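Local coordinates for voltage-sensor containing phosphatase (Ciona intestinalis, PDB 3V0H), which probably removes phosphate from membrane phosphoinositides, as a PTEN-like phosphatase whose activity is controlled by a voltage sensor in the full-length protein, at residues 95-100 against 291-296. The protein carries 1 engineered substitution. Sequence-based numbering, arbitrary orientation.
Sequences HNVPTL and YFWFNT. With I3P (D-myo-inositol-1,4,5-triphosphate), chain C.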
loop_
_atom_site.group_PDB
_atom_site.type_symbol
_atom_site.label_atom_id
_atom_site.label_comp_id
_atom_site.label_asym_id
_atom_site.label_seq_id
_atom_site.Cartn_x
_atom_site.Cartn_y
_atom_site.Cartn_z
ATOM N N HIS A 95 -5.102 1.906 3.600
ATOM C CA HIS A 95 -4.588 0.518 3.746
ATOM C C HIS A 95 -4.318 -0.202 2.427
ATOM O O HIS A 95 -4.144 -1.427 2.410
ATOM C CB HIS A 95 -5.507 -0.366 4.606
ATOM C CG HIS A 95 -6.077 0.324 5.810
ATOM N ND1 HIS A 95 -5.299 0.756 6.862
ATOM C CD2 HIS A 95 -7.356 0.620 6.139
ATOM C CE1 HIS A 95 -6.072 1.317 7.774
ATOM N NE2 HIS A 95 -7.324 1.245 7.363
ATOM N N ASN A 96 -4.300 0.540 1.324
ATOM C CA ASN A 96 -4.054 -0.060 0.016
ATOM C C ASN A 96 -2.891 0.622 -0.717
ATOM O O ASN A 96 -2.114 1.354 -0.104
ATOM C CB ASN A 96 -5.346 -0.085 -0.817
ATOM C CG ASN A 96 -6.334 -1.139 -0.321
ATOM O OD1 ASN A 96 -6.305 -2.284 -0.770
ATOM N ND2 ASN A 96 -7.173 -0.770 0.642
ATOM N N VAL A 97 -2.768 0.374 -2.020
ATOM C CA VAL A 97 -1.631 0.871 -2.790
ATOM C C VAL A 97 -2.076 1.607 -4.052
ATOM O O VAL A 97 -3.175 1.379 -4.548
ATOM C CB VAL A 97 -0.643 -0.267 -3.193
ATOM C CG1 VAL A 97 0.083 -0.830 -1.971
ATOM C CG2 VAL A 97 -1.345 -1.395 -3.983
ATOM N N PRO A 98 -1.207 2.490 -4.575
ATOM C CA PRO A 98 -1.478 3.055 -5.884
ATOM C C PRO A 98 -1.257 1.993 -6.957
ATOM O O PRO A 98 -0.499 1.046 -6.734
ATOM C CB PRO A 98 -0.388 4.118 -6.024
ATOM C CG PRO A 98 0.766 3.575 -5.271
ATOM C CD PRO A 98 0.113 2.918 -4.054
ATOM N N THR A 99 -1.871 2.167 -8.125
ATOM C CA THR A 99 -1.461 1.362 -9.275
ATOM C C THR A 99 -0.038 1.781 -9.628
ATOM O O THR A 99 0.364 2.916 -9.353
ATOM C CB THR A 99 -2.379 1.564 -10.500
ATOM O OG1 THR A 99 -2.247 2.901 -10.993
ATOM C CG2 THR A 99 -3.840 1.289 -10.125
ATOM N N LEU A 100 0.748 0.875 -10.205
ATOM C CA LEU A 100 2.090 1.274 -10.652
ATOM C C LEU A 100 2.024 2.391 -11.698
ATOM O O LEU A 100 2.864 3.290 -11.699
ATOM C CB LEU A 100 2.899 0.079 -11.163
ATOM C CG LEU A 100 3.248 -0.933 -10.062
ATOM C CD1 LEU A 100 4.009 -2.129 -10.623
ATOM C CD2 LEU A 100 4.041 -0.263 -8.942
ATOM N N TYR A 291 -5.842 -10.199 2.585
ATOM C CA TYR A 291 -5.840 -9.801 1.178
ATOM C C TYR A 291 -4.430 -9.455 0.765
ATOM O O TYR A 291 -3.560 -9.321 1.611
ATOM C CB TYR A 291 -6.760 -8.595 0.935
ATOM C CG TYR A 291 -6.343 -7.306 1.632
ATOM C CD1 TYR A 291 -5.759 -6.259 0.915
ATOM C CD2 TYR A 291 -6.547 -7.132 3.008
ATOM C CE1 TYR A 291 -5.378 -5.062 1.556
ATOM C CE2 TYR A 291 -6.180 -5.951 3.653
ATOM C CZ TYR A 291 -5.595 -4.923 2.919
ATOM O OH TYR A 291 -5.236 -3.764 3.563
ATOM N N PHE A 292 -4.211 -9.287 -0.535
ATOM C CA PHE A 292 -2.940 -8.768 -1.022
ATOM C C PHE A 292 -3.071 -8.189 -2.412
ATOM O O PHE A 292 -3.970 -8.554 -3.158
ATOM C CB PHE A 292 -1.829 -9.837 -0.981
ATOM C CG PHE A 292 -2.143 -11.100 -1.753
ATOM C CD1 PHE A 292 -1.795 -11.223 -3.098
ATOM C CD2 PHE A 292 -2.747 -12.187 -1.118
ATOM C CE1 PHE A 292 -2.071 -12.403 -3.814
ATOM C CE2 PHE A 292 -3.019 -13.373 -1.817
ATOM C CZ PHE A 292 -2.685 -13.476 -3.167
ATOM N N TRP A 293 -2.157 -7.279 -2.734
ATOM C CA TRP A 293 -1.964 -6.790 -4.091
ATOM C C TRP A 293 -0.733 -7.411 -4.759
ATOM O O TRP A 293 0.280 -7.662 -4.100
ATOM C CB TRP A 293 -1.745 -5.282 -4.054
ATOM C CG TRP A 293 -2.933 -4.477 -3.685
ATOM C CD1 TRP A 293 -3.402 -4.216 -2.420
ATOM C CD2 TRP A 293 -3.779 -3.750 -4.589
ATOM N NE1 TRP A 293 -4.499 -3.385 -2.492
ATOM C CE2 TRP A 293 -4.748 -3.083 -3.808
ATOM C CE3 TRP A 293 -3.812 -3.607 -5.984
ATOM C CZ2 TRP A 293 -5.754 -2.294 -4.375
ATOM C CZ3 TRP A 293 -4.810 -2.809 -6.554
ATOM C CH2 TRP A 293 -5.769 -2.164 -5.743
ATOM N N PHE A 294 -0.819 -7.626 -6.071
ATOM C CA PHE A 294 0.345 -7.910 -6.903
ATOM C C PHE A 294 0.178 -7.306 -8.298
ATOM O O PHE A 294 -0.929 -6.924 -8.694
ATOM C CB PHE A 294 0.629 -9.422 -6.984
ATOM C CG PHE A 294 -0.349 -10.187 -7.838
ATOM C CD1 PHE A 294 -0.026 -10.528 -9.157
ATOM C CD2 PHE A 294 -1.588 -10.566 -7.333
ATOM C CE1 PHE A 294 -0.931 -11.233 -9.957
ATOM C CE2 PHE A 294 -2.500 -11.269 -8.120
ATOM C CZ PHE A 294 -2.174 -11.608 -9.435
ATOM N N ASN A 295 1.281 -7.214 -9.030
ATOM C CA ASN A 295 1.251 -6.751 -10.415
ATOM C C ASN A 295 1.654 -7.886 -11.351
ATOM O O ASN A 295 2.709 -8.502 -11.179
ATOM C CB ASN A 295 2.160 -5.525 -10.599
ATOM C CG ASN A 295 2.029 -4.903 -11.982
ATOM O OD1 ASN A 295 2.602 -5.397 -12.949
ATOM N ND2 ASN A 295 1.267 -3.820 -12.080
ATOM N N THR A 296 0.789 -8.160 -12.326
ATOM C CA THR A 296 0.976 -9.271 -13.258
ATOM C C THR A 296 2.327 -9.232 -13.979
ATOM O O THR A 296 2.937 -10.272 -14.205
ATOM C CB THR A 296 -0.158 -9.337 -14.317
ATOM O OG1 THR A 296 -0.141 -8.152 -15.130
ATOM C CG2 THR A 296 -1.531 -9.499 -13.641
HETATM C C1 I3P C . -2.955 5.447 7.538
HETATM C C2 I3P C . -4.098 6.087 8.332
HETATM C C3 I3P C . -4.956 5.004 8.992
HETATM C C4 I3P C . -4.100 4.088 9.872
HETATM C C5 I3P C . -3.001 3.426 9.045
HETATM C C6 I3P C . -2.119 4.488 8.384
HETATM O O1 I3P C . -2.080 6.446 7.040
HETATM O O2 I3P C . -3.579 6.991 9.313
HETATM O O3 I3P C . -6.020 5.595 9.758
HETATM O O4 I3P C . -4.913 3.064 10.422
HETATM O O5 I3P C . -2.234 2.535 9.860
HETATM O O6 I3P C . -1.161 3.883 7.521
HETATM P P1 I3P C . -2.208 6.958 5.518
HETATM O O11 I3P C . -0.913 7.715 5.310
HETATM O O12 I3P C . -2.312 5.721 4.666
HETATM O O13 I3P C . -3.434 7.828 5.556
HETATM P P4 I3P C . -5.434 3.152 11.958
HETATM O O41 I3P C . -6.409 2.003 11.953
HETATM O O42 I3P C . -6.026 4.537 12.076
HETATM O O43 I3P C . -4.193 2.968 12.786
HETATM P P5 I3P C . -1.563 1.220 9.219
HETATM O O51 I3P C . -1.412 0.272 10.376
HETATM O O52 I3P C . -2.501 0.762 8.134
HETATM O O53 I3P C . -0.255 1.707 8.637
#
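Both N96 and W293 place CG anti to the carbonyl carbon (chi1 -73° and -70°), and this brings the amide of one up to the indole N-H of the other. W293 NE1 donates to N96 OD1 at 2.7 Å, with 161° at the hydrogen. The oxygen sits in the indole plane and receives the N-H on a lone pair, in its own carbonyl plane, while the amide as a whole stands steeply to the ring. The other end of that amide is also held: N96 ND2 bonds D94 O and D286 OD1, which fixes the amide's rotation and keeps OD1 facing the indole. One residue on, V97 lays CG2 over a face of the five-membered ring of W293, 3.5 Å from its centroid, in a CH-pi contact. The Y291 hydroxyl OH donates to H95 O at 2.8 Å, somewhat out of the carbonyl plane. All this lies at the interface of the PTEN-type phosphatase and C2 domains: the loop between strand 87-92 and helix 100-115 runs alongside edge strand 290-295 of a C2 sheet, whose alternate side chains Y291, W293 and N295 face it. Helix 176-191 lines the same interface, with Y181 touching V97, L100 and W293. At the start of helix 100-115, L100 CD1 rests on N295 ND2 at 3.5 Å; that amide nitrogen bonds D269 OD2, while D269 OD1 accepts from L100 N, so one carboxylate links the two segments. At the opposite end, H95 ND1 donates to inositol trisphosphate O52 at 3.1 Å, an oxygen of the 5-phosphate.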